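Local coordinates for protein transmembrane beta-barrels (Synthetic construct, PDB 6X9Z) that is a de novo designed eight-stranded antiparallel beta-barrel, built to fold and insert in membranes, with no natural function assigned, at residues S47-L52 and E75-N80; D19-V24 and G43-S48; L38-G43 and L52-G57; Y11-Y16 and D23-A28. All coordinates share one frame; numbering follows the deposited sequence.

Interaction 1. Residues S47-L52 and E75-N80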
# COMPACT_ATOMS: atom_id res chain seq x y z
N SER A 47 0.41 -14.08 12.73
CA SER A 47 -0.15 -15.41 12.93
C SER A 47 0.60 -16.46 12.13
O SER A 47 0.06 -17.55 11.89
CB SER A 47 -1.64 -15.42 12.58
OG SER A 47 -1.84 -15.20 11.20
N SER A 48 1.84 -16.16 11.72
CA SER A 48 2.69 -17.05 10.92
C SER A 48 2.03 -17.35 9.57
O SER A 48 1.54 -18.45 9.29
CB SER A 48 3.03 -18.33 11.68
OG SER A 48 4.29 -18.20 12.32
N LEU A 49 2.05 -16.31 8.73
CA LEU A 49 1.38 -16.35 7.43
C LEU A 49 2.04 -15.27 6.57
O LEU A 49 1.78 -14.08 6.77
CB LEU A 49 -0.11 -16.12 7.59
CG LEU A 49 -0.98 -16.07 6.33
CD1 LEU A 49 -1.11 -17.46 5.73
CD2 LEU A 49 -2.35 -15.49 6.62
N ASN A 50 2.91 -15.69 5.66
CA ASN A 50 3.49 -14.81 4.66
C ASN A 50 2.58 -14.75 3.44
O ASN A 50 1.84 -15.69 3.15
CB ASN A 50 4.88 -15.30 4.24
CG ASN A 50 5.91 -15.19 5.34
OD1 ASN A 50 5.91 -14.23 6.12
ND2 ASN A 50 6.79 -16.18 5.42
N PHE A 51 2.64 -13.62 2.73
CA PHE A 51 1.81 -13.48 1.54
C PHE A 51 2.49 -12.56 0.54
O PHE A 51 3.14 -11.59 0.91
CB PHE A 51 0.41 -12.95 1.87
CG PHE A 51 0.42 -11.56 2.44
CD1 PHE A 51 0.32 -10.46 1.61
CD2 PHE A 51 0.52 -11.36 3.80
CE1 PHE A 51 0.32 -9.18 2.13
CE2 PHE A 51 0.52 -10.09 4.33
CZ PHE A 51 0.42 -8.99 3.50
N LEU A 52 2.31 -12.88 -0.74
CA LEU A 52 2.73 -12.04 -1.85
C LEU A 52 1.52 -11.26 -2.33
O LEU A 52 0.49 -11.85 -2.67
CB LEU A 52 3.32 -12.90 -2.97
CG LEU A 52 4.29 -12.27 -3.97
CD1 LEU A 52 5.07 -13.37 -4.68
CD2 LEU A 52 3.56 -11.40 -4.98
N GLU A 75 -3.81 -11.09 -2.25
CA GLU A 75 -2.74 -11.57 -1.38
C GLU A 75 -2.62 -13.08 -1.56
O GLU A 75 -3.51 -13.83 -1.15
CB GLU A 75 -3.02 -11.21 0.08
CG GLU A 75 -2.96 -9.71 0.34
CD GLU A 75 -3.23 -9.36 1.78
OE1 GLU A 75 -3.48 -10.28 2.59
OE2 GLU A 75 -3.19 -8.15 2.11
N TYR A 76 -1.53 -13.51 -2.18
CA TYR A 76 -1.23 -14.93 -2.36
C TYR A 76 -0.59 -15.43 -1.08
O TYR A 76 0.62 -15.27 -0.86
CB TYR A 76 -0.32 -15.13 -3.57
CG TYR A 76 -0.89 -14.62 -4.88
CD1 TYR A 76 -0.97 -13.25 -5.15
CD2 TYR A 76 -1.32 -15.50 -5.87
CE1 TYR A 76 -1.49 -12.79 -6.34
CE2 TYR A 76 -1.84 -15.04 -7.06
CZ TYR A 76 -1.92 -13.69 -7.29
OH TYR A 76 -2.43 -13.23 -8.49
N ASN A 77 -1.40 -16.03 -0.22
CA ASN A 77 -0.96 -16.42 1.11
C ASN A 77 -0.15 -17.71 1.07
O ASN A 77 -0.19 -18.47 0.10
CB ASN A 77 -2.15 -16.62 2.05
CG ASN A 77 -3.12 -15.47 2.02
OD1 ASN A 77 -4.25 -15.60 1.55
ND2 ASN A 77 -2.69 -14.32 2.52
N THR A 78 0.58 -17.96 2.15
CA THR A 78 1.35 -19.19 2.28
C THR A 78 0.51 -20.37 2.74
O THR A 78 1.06 -21.45 2.97
CB THR A 78 2.53 -18.97 3.23
OG1 THR A 78 3.36 -20.14 3.25
CG2 THR A 78 2.04 -18.68 4.64
N ASP A 79 -0.80 -20.18 2.89
CA ASP A 79 -1.74 -21.28 3.09
C ASP A 79 -2.33 -21.78 1.78
O ASP A 79 -3.35 -22.48 1.80
CB ASP A 79 -2.86 -20.85 4.04
CG ASP A 79 -2.39 -20.66 5.46
OD1 ASP A 79 -1.18 -20.86 5.71
OD2 ASP A 79 -3.21 -20.32 6.34
N ASN A 80 -1.70 -21.43 0.65
CA ASN A 80 -2.21 -21.76 -0.68
C ASN A 80 -3.57 -21.12 -0.93
O ASN A 80 -4.36 -21.61 -1.74
CB ASN A 80 -2.28 -23.27 -0.90

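Interaction 2. Residues D19-V24 and G43-S48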
# COMPACT_ATOMS: atom_id res chain seq x y z
N ASP A 19 -8.97 -8.48 13.46
CA ASP A 19 -8.87 -9.75 14.17
C ASP A 19 -7.73 -9.76 15.19
O ASP A 19 -7.35 -10.84 15.66
CB ASP A 19 -8.71 -10.91 13.18
CG ASP A 19 -7.42 -10.82 12.38
OD1 ASP A 19 -6.73 -9.78 12.46
OD2 ASP A 19 -7.10 -11.79 11.66
N ASN A 20 -7.19 -8.59 15.52
CA ASN A 20 -6.10 -8.44 16.49
C ASN A 20 -4.83 -9.15 16.04
O ASN A 20 -3.99 -9.54 16.86
CB ASN A 20 -6.51 -8.94 17.88
CG ASN A 20 -7.68 -8.17 18.45
OD1 ASN A 20 -8.69 -8.76 18.86
ND2 ASN A 20 -7.55 -6.85 18.49
N THR A 21 -4.67 -9.32 14.74
CA THR A 21 -3.38 -9.67 14.17
C THR A 21 -2.70 -8.41 13.65
O THR A 21 -3.31 -7.34 13.58
CB THR A 21 -3.53 -10.72 13.06
OG1 THR A 21 -4.22 -10.14 11.94
CG2 THR A 21 -4.31 -11.92 13.57
N VAL A 22 -1.42 -8.54 13.31
CA VAL A 22 -0.60 -7.42 12.88
C VAL A 22 0.20 -7.86 11.65
O VAL A 22 0.80 -8.94 11.66
CB VAL A 22 0.35 -6.94 14.00
CG1 VAL A 22 1.33 -5.91 13.47
CG2 VAL A 22 -0.45 -6.36 15.17
N ASP A 23 0.18 -7.04 10.61
CA ASP A 23 0.99 -7.27 9.42
C ASP A 23 2.13 -6.26 9.36
O ASP A 23 1.99 -5.12 9.79
CB ASP A 23 0.17 -7.14 8.13
CG ASP A 23 -1.05 -8.05 8.10
OD1 ASP A 23 -2.14 -7.58 8.48
OD2 ASP A 23 -0.92 -9.22 7.69
N VAL A 24 3.25 -6.70 8.81
CA VAL A 24 4.31 -5.82 8.35
C VAL A 24 4.50 -6.10 6.86
O VAL A 24 4.73 -7.24 6.46
CB VAL A 24 5.62 -6.02 9.13
CG1 VAL A 24 5.50 -5.43 10.53
CG2 VAL A 24 5.98 -7.49 9.23
N GLY A 43 4.55 -9.41 2.57
CA GLY A 43 4.07 -9.11 3.90
C GLY A 43 4.13 -10.30 4.83
O GLY A 43 4.11 -11.46 4.38
N TRP A 44 4.22 -10.02 6.12
CA TRP A 44 4.23 -11.05 7.15
C TRP A 44 3.17 -10.70 8.19
O TRP A 44 3.09 -9.56 8.64
CB TRP A 44 5.61 -11.15 7.80
CG TRP A 44 5.64 -12.03 9.00
CD1 TRP A 44 5.76 -13.39 9.02
CD2 TRP A 44 5.56 -11.62 10.37
NE1 TRP A 44 5.75 -13.86 10.31
CE2 TRP A 44 5.63 -12.79 11.16
CE3 TRP A 44 5.43 -10.39 11.01
CZ2 TRP A 44 5.57 -12.75 12.55
CZ3 TRP A 44 5.38 -10.35 12.38
CH2 TRP A 44 5.45 -11.52 13.14
N ASN A 45 2.36 -11.69 8.55
CA ASN A 45 1.32 -11.55 9.55
C ASN A 45 1.74 -12.30 10.80
O ASN A 45 2.23 -13.43 10.72
CB ASN A 45 -0.02 -12.07 9.02
CG ASN A 45 -1.16 -11.88 10.02
OD1 ASN A 45 -1.43 -12.76 10.84
ND2 ASN A 45 -1.86 -10.76 9.92
N ASN A 46 1.55 -11.67 11.97
CA ASN A 46 2.03 -12.28 13.21
C ASN A 46 1.27 -13.54 13.59
O ASN A 46 1.47 -14.03 14.71
CB ASN A 46 1.95 -11.27 14.36
CG ASN A 46 0.54 -10.85 14.67
OD1 ASN A 46 -0.37 -11.01 13.86
ND2 ASN A 46 0.34 -10.28 15.86
N SER A 47 0.41 -14.08 12.73
CA SER A 47 -0.15 -15.41 12.93
C SER A 47 0.60 -16.46 12.13
O SER A 47 0.06 -17.55 11.89
CB SER A 47 -1.64 -15.42 12.58
OG SER A 47 -1.84 -15.20 11.20
N SER A 48 1.84 -16.16 11.72
CA SER A 48 2.69 -17.05 10.92
C SER A 48 2.03 -17.35 9.57
O SER A 48 1.54 -18.45 9.29
CB SER A 48 3.03 -18.33 11.68
OG SER A 48 4.29 -18.20 12.32

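Interaction 3. Residues L38-G43 and L52-G57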
# COMPACT_ATOMS: atom_id res chain seq x y z
N LEU A 38 0.87 0.47 -10.21
CA LEU A 38 0.98 -0.93 -9.82
C LEU A 38 1.54 -1.00 -8.41
O LEU A 38 2.29 -0.12 -7.97
CB LEU A 38 1.85 -1.72 -10.79
CG LEU A 38 1.32 -1.73 -12.23
CD1 LEU A 38 2.30 -2.42 -13.18
CD2 LEU A 38 -0.04 -2.40 -12.29
N ASP A 39 1.16 -2.06 -7.70
CA ASP A 39 1.60 -2.28 -6.33
C ASP A 39 1.99 -3.74 -6.19
O ASP A 39 1.21 -4.63 -6.55
CB ASP A 39 0.51 -1.90 -5.33
CG ASP A 39 1.03 -1.76 -3.91
OD1 ASP A 39 1.94 -2.52 -3.52
OD2 ASP A 39 0.52 -0.89 -3.18
N VAL A 40 3.20 -3.98 -5.71
CA VAL A 40 3.66 -5.30 -5.31
C VAL A 40 4.26 -5.17 -3.93
O VAL A 40 4.80 -4.12 -3.56
CB VAL A 40 4.69 -5.89 -6.30
CG1 VAL A 40 4.06 -6.08 -7.68
CG2 VAL A 40 5.91 -5.00 -6.39
N GLY A 41 4.15 -6.23 -3.14
CA GLY A 41 4.67 -6.20 -1.80
C GLY A 41 4.70 -7.56 -1.14
O GLY A 41 3.87 -8.42 -1.43
N TYR A 42 5.67 -7.76 -0.25
CA TYR A 42 5.79 -8.97 0.54
C TYR A 42 5.44 -8.63 1.98
O TYR A 42 5.97 -7.66 2.53
CB TYR A 42 7.20 -9.56 0.44
CG TYR A 42 7.37 -10.91 1.12
CD1 TYR A 42 7.18 -12.09 0.42
CD2 TYR A 42 7.74 -10.99 2.45
CE1 TYR A 42 7.35 -13.32 1.04
CE2 TYR A 42 7.90 -12.21 3.08
CZ TYR A 42 7.71 -13.37 2.36
OH TYR A 42 7.87 -14.60 2.98
N GLY A 43 4.55 -9.41 2.57
CA GLY A 43 4.07 -9.11 3.90
C GLY A 43 4.13 -10.30 4.83
O GLY A 43 4.11 -11.46 4.38
N LEU A 52 2.31 -12.88 -0.74
CA LEU A 52 2.73 -12.04 -1.85
C LEU A 52 1.52 -11.26 -2.33
O LEU A 52 0.49 -11.85 -2.67
CB LEU A 52 3.32 -12.90 -2.97
CG LEU A 52 4.29 -12.27 -3.97
CD1 LEU A 52 5.07 -13.37 -4.68
CD2 LEU A 52 3.56 -11.40 -4.98
N GLU A 53 1.64 -9.93 -2.35
CA GLU A 53 0.54 -9.05 -2.71
C GLU A 53 0.82 -8.39 -4.05
O GLU A 53 1.92 -7.86 -4.27
CB GLU A 53 0.31 -8.00 -1.63
CG GLU A 53 -0.69 -6.93 -2.02
CD GLU A 53 -0.92 -5.94 -0.90
OE1 GLU A 53 -1.00 -6.37 0.27
OE2 GLU A 53 -1.00 -4.72 -1.19
N VAL A 54 -0.16 -8.42 -4.95
CA VAL A 54 -0.07 -7.80 -6.26
C VAL A 54 -1.40 -7.11 -6.55
O VAL A 54 -2.47 -7.68 -6.33
CB VAL A 54 0.25 -8.83 -7.37
CG1 VAL A 54 0.04 -8.21 -8.75
CG2 VAL A 54 1.67 -9.33 -7.23
N GLY A 55 -1.32 -5.87 -7.02
CA GLY A 55 -2.52 -5.13 -7.35
C GLY A 55 -2.15 -3.73 -7.81
O GLY A 55 -1.01 -3.46 -8.17
N GLY A 56 -3.14 -2.85 -7.77
CA GLY A 56 -2.91 -1.47 -8.12
C GLY A 56 -4.16 -0.66 -7.88
O GLY A 56 -5.14 -1.15 -7.32
N GLY A 57 -4.12 0.60 -8.31
CA GLY A 57 -5.28 1.44 -8.15
C GLY A 57 -5.10 2.79 -8.81
O GLY A 57 -4.29 2.95 -9.72

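Interaction 4. Residues Y11-Y16 and D23-A28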
# COMPACT_ATOMS: atom_id res chain seq x y z
N TYR A 11 7.96 1.26 -0.00
CA TYR A 11 7.25 1.56 1.23
C TYR A 11 7.42 0.41 2.21
O TYR A 11 7.69 -0.73 1.83
CB TYR A 11 5.75 1.80 0.97
CG TYR A 11 4.98 0.59 0.49
CD1 TYR A 11 4.43 -0.30 1.40
CD2 TYR A 11 4.77 0.36 -0.87
CE1 TYR A 11 3.71 -1.40 0.98
CE2 TYR A 11 4.05 -0.74 -1.30
CZ TYR A 11 3.52 -1.62 -0.37
OH TYR A 11 2.80 -2.72 -0.78
N VAL A 12 7.27 0.74 3.49
CA VAL A 12 7.20 -0.25 4.55
C VAL A 12 6.10 0.19 5.51
O VAL A 12 6.09 1.34 5.96
CB VAL A 12 8.54 -0.43 5.29
CG1 VAL A 12 9.52 -1.20 4.41
CG2 VAL A 12 9.13 0.92 5.66
N VAL A 13 5.15 -0.70 5.79
CA VAL A 13 4.02 -0.35 6.63
C VAL A 13 3.77 -1.43 7.66
O VAL A 13 4.10 -2.60 7.47
CB VAL A 13 2.73 -0.10 5.81
CG1 VAL A 13 2.96 0.96 4.76
CG2 VAL A 13 2.23 -1.40 5.18
N VAL A 14 3.17 -1.02 8.77
CA VAL A 14 2.68 -1.92 9.80
C VAL A 14 1.16 -1.76 9.83
O VAL A 14 0.65 -0.64 9.93
CB VAL A 14 3.30 -1.62 11.17
CG1 VAL A 14 3.30 -0.13 11.46
CG2 VAL A 14 2.58 -2.39 12.25
N GLY A 15 0.45 -2.88 9.71
CA GLY A 15 -1.00 -2.88 9.62
C GLY A 15 -1.60 -3.63 10.80
O GLY A 15 -1.13 -4.71 11.16
N TYR A 16 -2.63 -3.04 11.39
CA TYR A 16 -3.32 -3.60 12.54
C TYR A 16 -4.72 -4.00 12.10
O TYR A 16 -5.56 -3.14 11.81
CB TYR A 16 -3.38 -2.60 13.70
CG TYR A 16 -2.03 -2.07 14.12
CD1 TYR A 16 -1.35 -2.64 15.19
CD2 TYR A 16 -1.44 -1.00 13.46
CE1 TYR A 16 -0.12 -2.15 15.59
CE2 TYR A 16 -0.21 -0.52 13.84
CZ TYR A 16 0.45 -1.10 14.91
OH TYR A 16 1.68 -0.61 15.30
N ASP A 23 0.18 -7.04 10.61
CA ASP A 23 0.99 -7.27 9.42
C ASP A 23 2.13 -6.26 9.36
O ASP A 23 1.99 -5.12 9.79
CB ASP A 23 0.17 -7.14 8.13
CG ASP A 23 -1.05 -8.05 8.10
OD1 ASP A 23 -2.14 -7.58 8.48
OD2 ASP A 23 -0.92 -9.22 7.69
N VAL A 24 3.25 -6.70 8.81
CA VAL A 24 4.31 -5.82 8.35
C VAL A 24 4.50 -6.10 6.86
O VAL A 24 4.73 -7.24 6.46
CB VAL A 24 5.62 -6.02 9.13
CG1 VAL A 24 5.50 -5.43 10.53
CG2 VAL A 24 5.98 -7.49 9.23
N VAL A 25 4.35 -5.06 6.04
CA VAL A 25 4.36 -5.20 4.60
C VAL A 25 5.45 -4.30 4.03
O VAL A 25 5.48 -3.10 4.34
CB VAL A 25 2.99 -4.87 3.97
CG1 VAL A 25 3.04 -5.00 2.47
CG2 VAL A 25 1.91 -5.79 4.55
N GLY A 26 6.33 -4.88 3.23
CA GLY A 26 7.31 -4.11 2.48
C GLY A 26 7.08 -4.32 1.00
O GLY A 26 6.81 -5.45 0.57
N GLY A 27 7.17 -3.26 0.21
CA GLY A 27 6.90 -3.38 -1.21
C GLY A 27 7.19 -2.14 -2.04
O GLY A 27 8.02 -1.31 -1.64
N ALA A 28 6.52 -2.00 -3.18
CA ALA A 28 6.74 -0.86 -4.05
C ALA A 28 5.45 -0.48 -4.75
O ALA A 28 4.58 -1.32 -5.00
CB ALA A 28 7.84 -1.14 -5.08

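Interaction 1. Residues S47-L52 and E75-N80
Over one face of the Phe-51 ring lies the carboxylate of Glu-75, its plane 18° from that of the ring, with Glu-75 OE1 above the ring centre. Glu-75 CD is 3.6 Å from Phe-51 CE1. Phe-51 CG sits between backbone N and carbonyl carbon (chi1 64°), which stands the ring up from the strand beside the extended Glu-75 chain. An alanine at Phe-51 would take this ring away and would probably leave the Glu-75 carboxylate without its flat neighbour and free to swing. Both residues point into the barrel from the hairpin of strands 49-59 and 66-77, at the end away from its connecting turn. On the outer face, Leu-52 and Tyr-76 form the hydrogen-bonded pair: Leu-52 N reaches Tyr-76 O at 2.9 Å, and Tyr-76 N Leu-52 O at 2.7 Å. That Leu-52 O lies in the ring plane of Tyr-76, 3.2 Å from its CD1. Where the type I turn from Asn-77 to Asn-80 begins, Thr-78 N makes a weak bond to Asn-50 O, and Leu-49 CD1 touches Asp-79 OD1 at 3.4 Å. Farther in, Phe-51 rests on Asp-23 and Val-25, and the Glu-53 carboxylate close to Glu-75 would probably favour protonation of one acid.

Interaction 2. Residues D19-V24 and G43-S48
At the open end of the beta hairpin of strands 22-31 and 36-45, the side chain of Asn-45 ties together both strand ends and the loops that leave them. Its ND2 donates twice within the amide plane: to Asp-23 OD2 at 2.9 Å, and to Thr-21 OG1 at 3.2 Å in a nearly straight bond (176°). CG lies anti to the backbone N (chi1 -178°), which carries the amide across to the neighbouring strand. The Asp-23 carboxylate is met from above its plane; its other oxygen, OD1, is held by Asn-17 of strand 8-17. Asn-45 OD1 turns back to its own chain and accepts from Ser-47 N at 2.9 Å and from Ser-47 OG, one on each face of the amide. In the facing loop Asp-19 binds back on its own chain in a like manner, its OD1 taking both the backbone N and the hydroxyl of Thr-21 from one face of the carboxylate. Thr-21 OG1 therefore gives its proton to Asp-19 and accepts from Asn-45.

Next along, Asn-46 extends the ladder past the last strand pair. Its backbone N reaches Val-22 O at 2.8 Å, while its OD1 takes Val-22 N at 2.7 Å, the donor standing well above the amide plane. On the outer surface Val-24 CG2 meets the edge of the Trp-44 ring, 3.4 Å from CE3; a tryptophan there is consistent with the aromatic girdle of membrane barrels. Asp-19 and Asn-45 each form an Asx turn, Asp-19 in the loop ahead of strand 22-31 and Asn-45 where strand 36-45 runs out into its loop.

Interaction 3. Residues L38-G43 and L52-G57
Asp-39 and Gly-55 form one hydrogen-bonded pair of this antiparallel ladder, and Gly-41 with Glu-53 the next, the strand directions 157° apart. Asp-39 N meets Gly-55 O at 2.6 Å and Gly-55 N meets Asp-39 O at 2.9 Å. The second pair closes with Gly-41 N to Glu-53 O at 3.0 Å and with Glu-53 N to Gly-41 O at 2.8 Å. In the non-hydrogen-bonded pair between them, Val-40 with Val-54, the CA hydrogens turn to carbonyls instead: Val-54 CA to Asp-39 O and Val-40 CA to Glu-53 O. Gly-55, Gly-56 and Gly-57 run in almost fully extended conformations, and a beta carbon on Gly-56 would press on Leu-38 CA.

This is the hairpin of strands 36-45 and 49-59 in the eight-stranded barrel. Glycines in such a run probably ease the bending of the strand that a small closed barrel requires.

Outward, on the surface that would face lipid, Val-40 and Val-54 stand next to each other with their branches directed alike, Val-40 CG1 4.1 Å from Val-54 CG2; Leu-38 and Leu-52 share this face. Inward stand two acids. Asp-39 CB packs 3.6 Å from Gly-55 O, and the extended Glu-53 chain brings its OE2 to 4.3 Å from Asp-39 OD1. The like charges have an answer nearby: Lys-71 forms a salt bridge with Asp-39 OD2 and a long, weak ion pair with Glu-53. Gln-29 bonds to the same Asp-39 oxygen, while Tyr-11 OH bonds to OD1.

Interaction 4. Residues Y11-Y16 and D23-A28
Tyr-11 lays its ring over the bare backbone of Gly-27 on the next strand, the mortise-and-tenon joint known from natural outer-membrane barrels. With chi1 at 67°, CG is staggered over the backbone rather than swung clear of it, which folds the ring across the hairpin of strands 8-17 and 22-31. Gly-27 CA makes a CH-pi contact, 4.1 Å from the centroid of the Tyr-11 ring, and a beta carbon there would clash with the Tyr-11 hydroxyl. That hydroxyl is anchored by Asp-39, two strands away from its own. At the ring edge, Val-25 CG1 lies 4.0 Å from Tyr-11 CE1, placed by a chi1 of 179° that sets it anti to its N. A leucine in place of Tyr-11 would lack both ring and hydroxyl, and would probably leave Gly-27 uncovered and Asp-39 without one of its donors. Inside the barrel Val-13 and Val-25 run side by side, while Val-12 and Val-14 point outward. Underneath, six backbone bonds pair Tyr-11 with Gly-27, Val-13 with Val-25 and Gly-15 with Asp-23. Beside the Tyr-11 joint, Val-13 CG2 packs 3.8 Å from Val-25 CB.

All four contacts lie in one closed antiparallel sheet, on strands 8-17 through 66-77. Interaction 4 joins the first two strands, 2 the next pair, then 3 and 1. Along the chain 4 closes before 1 and 3 open, while segments of 3 alternate with those of 2 and 1. Interactions 2 and 4, sharing Asp-23 and Val-24, have centres about 10 Å apart, as do 1 and 2; 2 and 3 are farthest, about 16 Å. Interactions 1 and 2 sit near one barrel end; 3 and 4, nearer the middle, are linked by backbone bonds Tyr-42 to Gly-26 and Ala-28 to Val-40. Hairpins sharing strands this way build one continuous wall, and inside Phe-51 touches Val-25.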